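Local structure of superantigen-like protein SSL10 (Staphylococcus aureus subsp. aureus, 6LWT) at residues I49-F63 and H83-N95. The protein probably inhibits classical complement activation by binding the Fc region of human IgG, and blood clotting by binding prothrombin and a coagulation factor. Sequence-based numbering, arbitrary orientation.
Sequences IKIQVLLPGNDKSKF and HDIFYTVGGVIQN
Strands 49-54 and 85-89 run parallel, and five backbone hydrogen bonds zip K50, Q52 and L54 to F86, T88 and G90. K50 O takes F86 N at 2.8 Å, Q52 gives its N to F86 O and its O to T88 N, and L54 does the same with T88 O and G90 N. The last bond, G90 N to L54 O at 2.8 Å, carries the pairing just past V89, where the chain turns through G90 and G91.

At the start of the ladder the K50 side chain bends at its third torsion (chi3 -67°), bringing NZ within 2.6 Å of H83 O, in the carbonyl plane. A water links K50 N to D84 O, so backbone and side chain of K50 both hold the turn that leads into strand 85-89. At the far end of the contact a second water joins K62 NZ to V92 O.

On the face bearing Q52 and Y87, the two side chains lie alongside, pointing the same way. The Q52 amide stands at the ring edge, NE2 3.5 Å from Y87 CE2, its plane turned 74° from the ring, while I85 CG2 lies over one ring face. The polar ends are held outside the pair: Q52 OE1 by R43 of strand 41-46, Y87 OH by D81 in the loop before strand 85-93.

On the face bearing V53 and T88 the contact is made by methyl groups: V53 CG2 meets T88 CG2 at 3.7 Å. With T88 OG1 anti to its own N (chi1 -175°), the hydroxyl reaches V76 N. Beyond the glycines, V92 turns back to the first segment: its CG2 touches V53 CG1, and its CG1 lies obliquely on F63 CZ at 3.7 Å, L55 CD2 lying over one face of that ring.

Backbone bonds thus fix the register of this parallel pair in the OB-fold domain, while beyond G90 the contact rests on V92 against V53 and F63, and on one water bridge to K62.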
ATOM      1  N   ILE A  49      19.422  -0.709   9.891  1.00 28.86           N
ATOM      2  CA  ILE A  49      19.287  -0.853   8.446  1.00 29.92           C
ATOM      3  C   ILE A  49      19.135   0.539   7.845  1.00 27.39           C
ATOM      4  O   ILE A  49      18.317   1.325   8.315  1.00 26.02           O
ATOM      5  CB  ILE A  49      18.036  -1.650   8.052  1.00 32.29           C
ATOM      6  CG1 ILE A  49      18.019  -3.031   8.709  1.00 33.20           C
ATOM      7  CG2 ILE A  49      17.981  -1.819   6.538  1.00 32.47           C
ATOM      8  CD1 ILE A  49      16.614  -3.589   8.804  1.00 33.05           C
ATOM      9  N   LYS A  50      19.897   0.813   6.797  1.00 26.68           N
ATOM     10  CA  LYS A  50      19.841   2.089   6.093  1.00 27.35           C
ATOM     11  C   LYS A  50      18.638   2.111   5.162  1.00 25.68           C
ATOM     12  O   LYS A  50      18.587   1.341   4.218  1.00 23.69           O
ATOM     13  CB  LYS A  50      21.127   2.319   5.292  1.00 28.13           C
ATOM     14  CG  LYS A  50      22.350   2.472   6.178  1.00 29.81           C
ATOM     15  CD  LYS A  50      23.613   2.778   5.380  1.00 31.46           C
ATOM     16  CE  LYS A  50      24.023   1.613   4.505  1.00 32.86           C
ATOM     17  NZ  LYS A  50      25.420   1.801   4.015  1.00 34.78           N
ATOM     18  N   ILE A  51      17.690   3.013   5.440  1.00 24.73           N
ATOM     19  CA  ILE A  51      16.462   3.151   4.661  1.00 23.43           C
ATOM     20  C   ILE A  51      16.425   4.520   3.977  1.00 22.16           C
ATOM     21  O   ILE A  51      16.605   5.539   4.644  1.00 21.66           O
ATOM     22  CB  ILE A  51      15.213   3.059   5.562  1.00 24.60           C
ATOM     23  CG1 ILE A  51      15.278   1.864   6.515  1.00 26.57           C
ATOM     24  CG2 ILE A  51      13.943   3.014   4.708  1.00 25.19           C
ATOM     25  CD1 ILE A  51      15.369   0.529   5.837  1.00 26.90           C
ATOM     26  N   GLN A  52      16.223   4.519   2.665  1.00 20.74           N
ATOM     27  CA  GLN A  52      15.963   5.719   1.896  1.00 20.96           C
ATOM     28  C   GLN A  52      14.556   5.655   1.296  1.00 20.08           C
ATOM     29  O   GLN A  52      14.203   4.706   0.574  1.00 19.17           O
ATOM     30  CB  GLN A  52      17.000   5.892   0.779  1.00 21.36           C
ATOM     31  CG  GLN A  52      16.730   7.089  -0.134  1.00 22.71           C
ATOM     32  CD  GLN A  52      17.962   7.546  -0.910  1.00 23.20           C
ATOM     33  OE1 GLN A  52      19.041   7.681  -0.345  1.00 23.80           O
ATOM     34  NE2 GLN A  52      17.795   7.800  -2.202  1.00 23.65           N
ATOM     35  N   VAL A  53      13.766   6.684   1.588  1.00 20.01           N
ATOM     36  CA  VAL A  53      12.394   6.795   1.131  1.00 20.68           C
ATOM     37  C   VAL A  53      12.345   7.883   0.061  1.00 22.16           C
ATOM     38  O   VAL A  53      12.763   9.015   0.335  1.00 23.33           O
ATOM     39  CB  VAL A  53      11.450   7.230   2.276  1.00 20.62           C
ATOM     40  CG1 VAL A  53       9.997   7.212   1.806  1.00 21.76           C
ATOM     41  CG2 VAL A  53      11.680   6.373   3.523  1.00 20.47           C
ATOM     42  N   LEU A  54      11.860   7.528  -1.127  1.00 22.39           N
ATOM     43  CA  LEU A  54      11.520   8.474  -2.173  1.00 23.24           C
ATOM     44  C   LEU A  54      10.160   9.086  -1.876  1.00 24.55           C
ATOM     45  O   LEU A  54       9.174   8.353  -1.682  1.00 24.39           O
ATOM     46  CB  LEU A  54      11.499   7.786  -3.533  1.00 24.37           C
ATOM     47  CG  LEU A  54      11.068   8.624  -4.752  1.00 26.19           C
ATOM     48  CD1 LEU A  54      12.096   9.692  -5.080  1.00 27.70           C
ATOM     49  CD2 LEU A  54      10.834   7.728  -5.952  1.00 28.31           C
ATOM     50  N   LEU A  55      10.116  10.415  -1.826  1.00 24.22           N
ATOM     51  CA  LEU A  55       8.878  11.157  -1.666  1.00 26.59           C
ATOM     52  C   LEU A  55       8.313  11.466  -3.069  1.00 27.20           C
ATOM     53  O   LEU A  55       8.906  12.256  -3.793  1.00 26.03           O
ATOM     54  CB  LEU A  55       9.130  12.446  -0.879  1.00 26.91           C
ATOM     55  CG  LEU A  55       9.741  12.292   0.515  1.00 27.01           C
ATOM     56  CD1 LEU A  55      10.102  13.653   1.098  1.00 28.59           C
ATOM     57  CD2 LEU A  55       8.804  11.554   1.466  1.00 28.54           C
ATOM     58  N   PRO A  56       7.178  10.838  -3.463  1.00 28.56           N
ATOM     59  CA  PRO A  56       6.532  11.143  -4.761  1.00 30.64           C
ATOM     60  C   PRO A  56       6.212  12.635  -4.944  1.00 32.00           C
ATOM     61  O   PRO A  56       5.914  13.323  -3.959  1.00 31.21           O
ATOM     62  CB  PRO A  56       5.215  10.359  -4.705  1.00 31.42           C
ATOM     63  CG  PRO A  56       5.407   9.311  -3.659  1.00 30.55           C
ATOM     64  CD  PRO A  56       6.429   9.817  -2.697  1.00 29.63           C
ATOM     65  N   GLY A  57       6.271  13.117  -6.188  1.00 33.43           N
ATOM     66  CA  GLY A  57       6.101  14.549  -6.491  1.00 35.33           C
ATOM     67  C   GLY A  57       4.833  15.163  -5.915  1.00 37.90           C
ATOM     68  O   GLY A  57       4.839  16.322  -5.488  1.00 36.78           O
ATOM     69  N   ASN A  58       3.754  14.374  -5.892  1.00 39.92           N
ATOM     70  CA  ASN A  58       2.453  14.790  -5.329  1.00 42.50           C
ATOM     71  C   ASN A  58       2.457  15.183  -3.847  1.00 46.02           C
ATOM     72  O   ASN A  58       1.573  15.937  -3.416  1.00 47.96           O
ATOM     73  CB  ASN A  58       1.388  13.691  -5.538  1.00 43.06           C
ATOM     74  CG  ASN A  58       0.886  13.613  -6.978  1.00 43.28           C
ATOM     75  OD1 ASN A  58       0.681  14.636  -7.622  1.00 44.31           O
ATOM     76  ND2 ASN A  58       0.661  12.395  -7.480  1.00 43.54           N
ATOM     77  N   ASP A  59       3.430  14.681  -3.081  1.00 45.10           N
ATOM     78  CA  ASP A  59       3.457  14.860  -1.621  1.00 49.82           C
ATOM     79  C   ASP A  59       4.467  15.901  -1.115  1.00 47.55           C
ATOM     80  O   ASP A  59       4.661  16.022   0.105  1.00 46.34           O
ATOM     81  CB  ASP A  59       3.729  13.508  -0.967  1.00 51.91           C
ATOM     82  CG  ASP A  59       2.920  12.405  -1.600  1.00 56.96           C
ATOM     83  OD1 ASP A  59       1.674  12.423  -1.459  1.00 59.43           O
ATOM     84  OD2 ASP A  59       3.531  11.548  -2.274  1.00 60.96           O
ATOM     85  N   LYS A  60       5.088  16.651  -2.033  1.00 48.74           N
ATOM     86  CA  LYS A  60       6.124  17.644  -1.675  1.00 50.33           C
ATOM     87  C   LYS A  60       5.680  18.672  -0.633  1.00 47.06           C
ATOM     88  O   LYS A  60       6.456  19.028   0.258  1.00 43.30           O
ATOM     89  CB  LYS A  60       6.666  18.362  -2.919  1.00 54.56           C
ATOM     90  CG  LYS A  60       5.653  19.178  -3.727  1.00 57.78           C
ATOM     91  CD  LYS A  60       6.321  19.860  -4.921  1.00 62.07           C
ATOM     92  CE  LYS A  60       6.668  18.896  -6.057  1.00 63.07           C
ATOM     93  NZ  LYS A  60       5.521  18.637  -6.973  1.00 63.49           N
ATOM     94  N   SER A  61       4.431  19.121  -0.744  1.00 48.27           N
ATOM     95  CA  SER A  61       3.866  20.124   0.172  1.00 49.25           C
ATOM     96  C   SER A  61       3.841  19.706   1.642  1.00 49.34           C
ATOM     97  O   SER A  61       3.887  20.564   2.528  1.00 48.34           O
ATOM     98  CB  SER A  61       2.448  20.506  -0.256  1.00 50.48           C
ATOM     99  OG  SER A  61       2.498  21.442  -1.304  1.00 56.12           O
ATOM    100  N   LYS A  62       3.740  18.405   1.905  1.00 45.26           N
ATOM    101  CA  LYS A  62       3.750  17.912   3.288  1.00 45.73           C
ATOM    102  C   LYS A  62       5.155  17.912   3.900  1.00 43.93           C
ATOM    103  O   LYS A  62       5.300  18.031   5.128  1.00 44.99           O
ATOM    104  CB  LYS A  62       3.129  16.514   3.360  1.00 43.89           C
ATOM    105  CG  LYS A  62       1.636  16.522   3.056  1.00 44.75           C
ATOM    106  CD  LYS A  62       1.028  15.126   3.069  1.00 45.85           C
ATOM    107  CE  LYS A  62       1.495  14.317   1.864  1.00 46.61           C
ATOM    108  NZ  LYS A  62       0.738  13.049   1.711  1.00 46.12           N
ATOM    109  N   PHE A  63       6.174  17.777   3.048  1.00 42.82           N
ATOM    110  CA  PHE A  63       7.563  17.641   3.482  1.00 43.92           C
ATOM    111  C   PHE A  63       8.399  18.863   3.074  1.00 46.04           C
ATOM    112  O   PHE A  63       9.154  18.817   2.124  1.00 45.33           O
ATOM    113  CB  PHE A  63       8.148  16.322   2.936  1.00 42.86           C
ATOM    114  CG  PHE A  63       7.382  15.106   3.390  1.00 40.70           C
ATOM    115  CD1 PHE A  63       7.586  14.569   4.654  1.00 39.99           C
ATOM    116  CD2 PHE A  63       6.414  14.534   2.577  1.00 41.37           C
ATOM    117  CE1 PHE A  63       6.857  13.477   5.093  1.00 38.56           C
ATOM    118  CE2 PHE A  63       5.685  13.434   3.008  1.00 38.40           C
ATOM    119  CZ  PHE A  63       5.899  12.912   4.271  1.00 37.19           C
ATOM    120  N   HIS A  83      25.757  -0.721  -1.238  1.00 35.45           N
ATOM    121  CA  HIS A  83      26.086  -0.159   0.065  1.00 35.44           C
ATOM    122  C   HIS A  83      25.117  -0.585   1.164  1.00 32.83           C
ATOM    123  O   HIS A  83      25.190  -0.058   2.258  1.00 32.14           O
ATOM    124  CB  HIS A  83      26.139   1.362  -0.031  1.00 37.48           C
ATOM    125  CG  HIS A  83      26.911   1.854  -1.210  1.00 39.21           C
ATOM    126  ND1 HIS A  83      28.285   1.951  -1.210  1.00 43.04           N
ATOM    127  CD2 HIS A  83      26.506   2.237  -2.444  1.00 41.28           C
ATOM    128  CE1 HIS A  83      28.693   2.393  -2.386  1.00 40.19           C
ATOM    129  NE2 HIS A  83      27.633   2.574  -3.153  1.00 42.10           N
ATOM    130  N   ASP A  84      24.234  -1.543   0.877  1.00 32.47           N
ATOM    131  CA  ASP A  84      23.182  -1.991   1.797  1.00 32.58           C
ATOM    132  C   ASP A  84      22.221  -0.857   2.199  1.00 29.01           C
ATOM    133  O   ASP A  84      21.761  -0.774   3.339  1.00 26.78           O
ATOM    134  CB  ASP A  84      23.789  -2.716   2.998  1.00 35.24           C
ATOM    135  CG  ASP A  84      24.584  -3.947   2.571  1.00 39.15           C
ATOM    136  OD1 ASP A  84      23.970  -4.875   1.995  1.00 43.43           O
ATOM    137  OD2 ASP A  84      25.814  -3.964   2.777  1.00 41.82           O
ATOM    138  N   ILE A  85      21.936   0.016   1.241  1.00 27.43           N
ATOM    139  CA  ILE A  85      20.845   0.982   1.387  1.00 26.50           C
ATOM    140  C   ILE A  85      19.590   0.290   0.838  1.00 23.98           C
ATOM    141  O   ILE A  85      19.607  -0.249  -0.260  1.00 22.96           O
ATOM    142  CB  ILE A  85      21.136   2.307   0.660  1.00 25.41           C
ATOM    143  CG1 ILE A  85      22.346   3.000   1.319  1.00 25.50           C
ATOM    144  CG2 ILE A  85      19.911   3.227   0.727  1.00 25.48           C
ATOM    145  CD1 ILE A  85      22.914   4.176   0.542  1.00 25.35           C
ATOM    146  N   PHE A  86      18.514   0.318   1.617  1.00 23.32           N
ATOM    147  CA  PHE A  86      17.251  -0.317   1.236  1.00 22.45           C
ATOM    148  C   PHE A  86      16.298   0.800   0.814  1.00 21.90           C
ATOM    149  O   PHE A  86      16.077   1.721   1.586  1.00 22.50           O
ATOM    150  CB  PHE A  86      16.696  -1.100   2.418  1.00 24.33           C
ATOM    151  CG  PHE A  86      17.493  -2.331   2.756  1.00 27.13           C
ATOM    152  CD1 PHE A  86      18.682  -2.240   3.470  1.00 29.62           C
ATOM    153  CD2 PHE A  86      17.064  -3.584   2.337  1.00 30.81           C
ATOM    154  CE1 PHE A  86      19.416  -3.375   3.783  1.00 31.16           C
ATOM    155  CE2 PHE A  86      17.794  -4.727   2.642  1.00 31.70           C
ATOM    156  CZ  PHE A  86      18.976  -4.615   3.364  1.00 32.48           C
ATOM    157  N   TYR A  87      15.752   0.713  -0.401  1.00 21.12           N
ATOM    158  CA  TYR A  87      14.959   1.798  -0.981  1.00 22.75           C
ATOM    159  C   TYR A  87      13.476   1.471  -0.942  1.00 21.02           C
ATOM    160  O   TYR A  87      13.069   0.352  -1.277  1.00 20.71           O
ATOM    161  CB  TYR A  87      15.361   2.090  -2.429  1.00 22.62           C
ATOM    162  CG  TYR A  87      16.771   2.581  -2.550  1.00 26.04           C
ATOM    163  CD1 TYR A  87      17.845   1.685  -2.511  1.00 27.22           C
ATOM    164  CD2 TYR A  87      17.052   3.936  -2.667  1.00 26.96           C
ATOM    165  CE1 TYR A  87      19.149   2.131  -2.593  1.00 26.99           C
ATOM    166  CE2 TYR A  87      18.360   4.388  -2.761  1.00 28.01           C
ATOM    167  CZ  TYR A  87      19.405   3.488  -2.719  1.00 28.52           C
ATOM    168  OH  TYR A  87      20.713   3.956  -2.802  1.00 29.27           O
ATOM    169  N   THR A  88      12.684   2.476  -0.591  1.00 19.84           N
ATOM    170  CA  THR A  88      11.221   2.346  -0.554  1.00 20.04           C
ATOM    171  C   THR A  88      10.631   3.647  -1.121  1.00 20.39           C
ATOM    172  O   THR A  88      11.332   4.668  -1.227  1.00 18.29           O
ATOM    173  CB  THR A  88      10.735   2.016   0.879  1.00 20.24           C
ATOM    174  OG1 THR A  88       9.313   1.774   0.909  1.00 20.22           O
ATOM    175  CG2 THR A  88      11.106   3.116   1.859  1.00 20.42           C
ATOM    176  N   VAL A  89       9.350   3.612  -1.493  1.00 20.05           N
ATOM    177  CA  VAL A  89       8.695   4.775  -2.105  1.00 18.94           C
ATOM    178  C   VAL A  89       7.443   5.127  -1.297  1.00 19.35           C
ATOM    179  O   VAL A  89       6.599   4.277  -1.069  1.00 16.81           O
ATOM    180  CB  VAL A  89       8.310   4.502  -3.567  1.00 19.38           C
ATOM    181  CG1 VAL A  89       7.602   5.707  -4.186  1.00 20.11           C
ATOM    182  CG2 VAL A  89       9.527   4.117  -4.425  1.00 21.09           C
ATOM    183  N   GLY A  90       7.323   6.392  -0.910  1.00 18.41           N
ATOM    184  CA  GLY A  90       6.138   6.898  -0.194  1.00 18.88           C
ATOM    185  C   GLY A  90       5.930   6.232   1.141  1.00 18.18           C
ATOM    186  O   GLY A  90       6.876   5.874   1.826  1.00 18.48           O
ATOM    187  N   GLY A  91       4.669   6.026   1.499  1.00 18.28           N
ATOM    188  CA  GLY A  91       4.354   5.258   2.692  1.00 18.33           C
ATOM    189  C   GLY A  91       4.585   5.981   4.003  1.00 18.36           C
ATOM    190  O   GLY A  91       4.644   5.330   5.014  1.00 19.19           O
ATOM    191  N   VAL A  92       4.687   7.317   3.990  1.00 18.23           N
ATOM    192  CA  VAL A  92       5.021   8.109   5.178  1.00 20.71           C
ATOM    193  C   VAL A  92       3.819   8.932   5.636  1.00 20.11           C
ATOM    194  O   VAL A  92       3.231   9.650   4.832  1.00 21.35           O
ATOM    195  CB  VAL A  92       6.173   9.102   4.906  1.00 20.20           C
ATOM    196  CG1 VAL A  92       6.557   9.845   6.174  1.00 21.74           C
ATOM    197  CG2 VAL A  92       7.386   8.379   4.329  1.00 21.73           C
ATOM    198  N   ILE A  93       3.504   8.833   6.920  1.00 22.17           N
ATOM    199  CA  ILE A  93       2.491   9.663   7.586  1.00 23.33           C
ATOM    200  C   ILE A  93       3.116  10.369   8.798  1.00 25.18           C
ATOM    201  O   ILE A  93       3.750   9.725   9.648  1.00 26.48           O
ATOM    202  CB  ILE A  93       1.287   8.820   8.067  1.00 24.12           C
ATOM    203  CG1 ILE A  93       0.579   8.171   6.879  1.00 25.04           C
ATOM    204  CG2 ILE A  93       0.311   9.700   8.862  1.00 25.63           C
ATOM    205  CD1 ILE A  93      -0.333   7.004   7.257  1.00 25.04           C
ATOM    206  N   GLN A  94       2.915  11.682   8.893  1.00 27.39           N
ATOM    207  CA  GLN A  94       3.557  12.482   9.946  1.00 31.63           C
ATOM    208  C   GLN A  94       2.918  12.350  11.320  1.00 36.98           C
ATOM    209  O   GLN A  94       3.635  12.307  12.316  1.00 42.50           O
ATOM    210  CB  GLN A  94       3.672  13.945   9.525  1.00 34.62           C
ATOM    211  CG  GLN A  94       4.667  14.100   8.377  1.00 37.00           C
ATOM    212  CD  GLN A  94       4.751  15.500   7.788  1.00 39.60           C
ATOM    213  OE1 GLN A  94       4.441  15.704   6.614  1.00 42.18           O
ATOM    214  NE2 GLN A  94       5.202  16.461   8.586  1.00 40.91           N
ATOM    215  N   ASN A  95       1.601  12.285  11.412  1.00 38.09           N
ATOM    216  CA  ASN A  95       0.993  12.151  12.748  1.00 44.46           C
ATOM    217  C   ASN A  95      -0.036  11.063  12.760  1.00 42.27           C
ATOM    218  O   ASN A  95      -1.225  11.317  12.596  1.00 45.89           O
ATOM    219  CB  ASN A  95       0.402  13.478  13.232  1.00 45.36           C
ATOM    220  CG  ASN A  95       1.475  14.454  13.676  1.00 48.93           C
ATOM    221  OD1 ASN A  95       2.312  14.125  14.526  1.00 51.46           O
ATOM    222  ND2 ASN A  95       1.466  15.656  13.104  1.00 48.93           N
TER
HETATM  223  O   HOH W   1      21.775  -1.241   5.918  1.00 29.56           O
HETATM  224  O   HOH W   2       2.046  12.177   4.089  1.00 37.09           O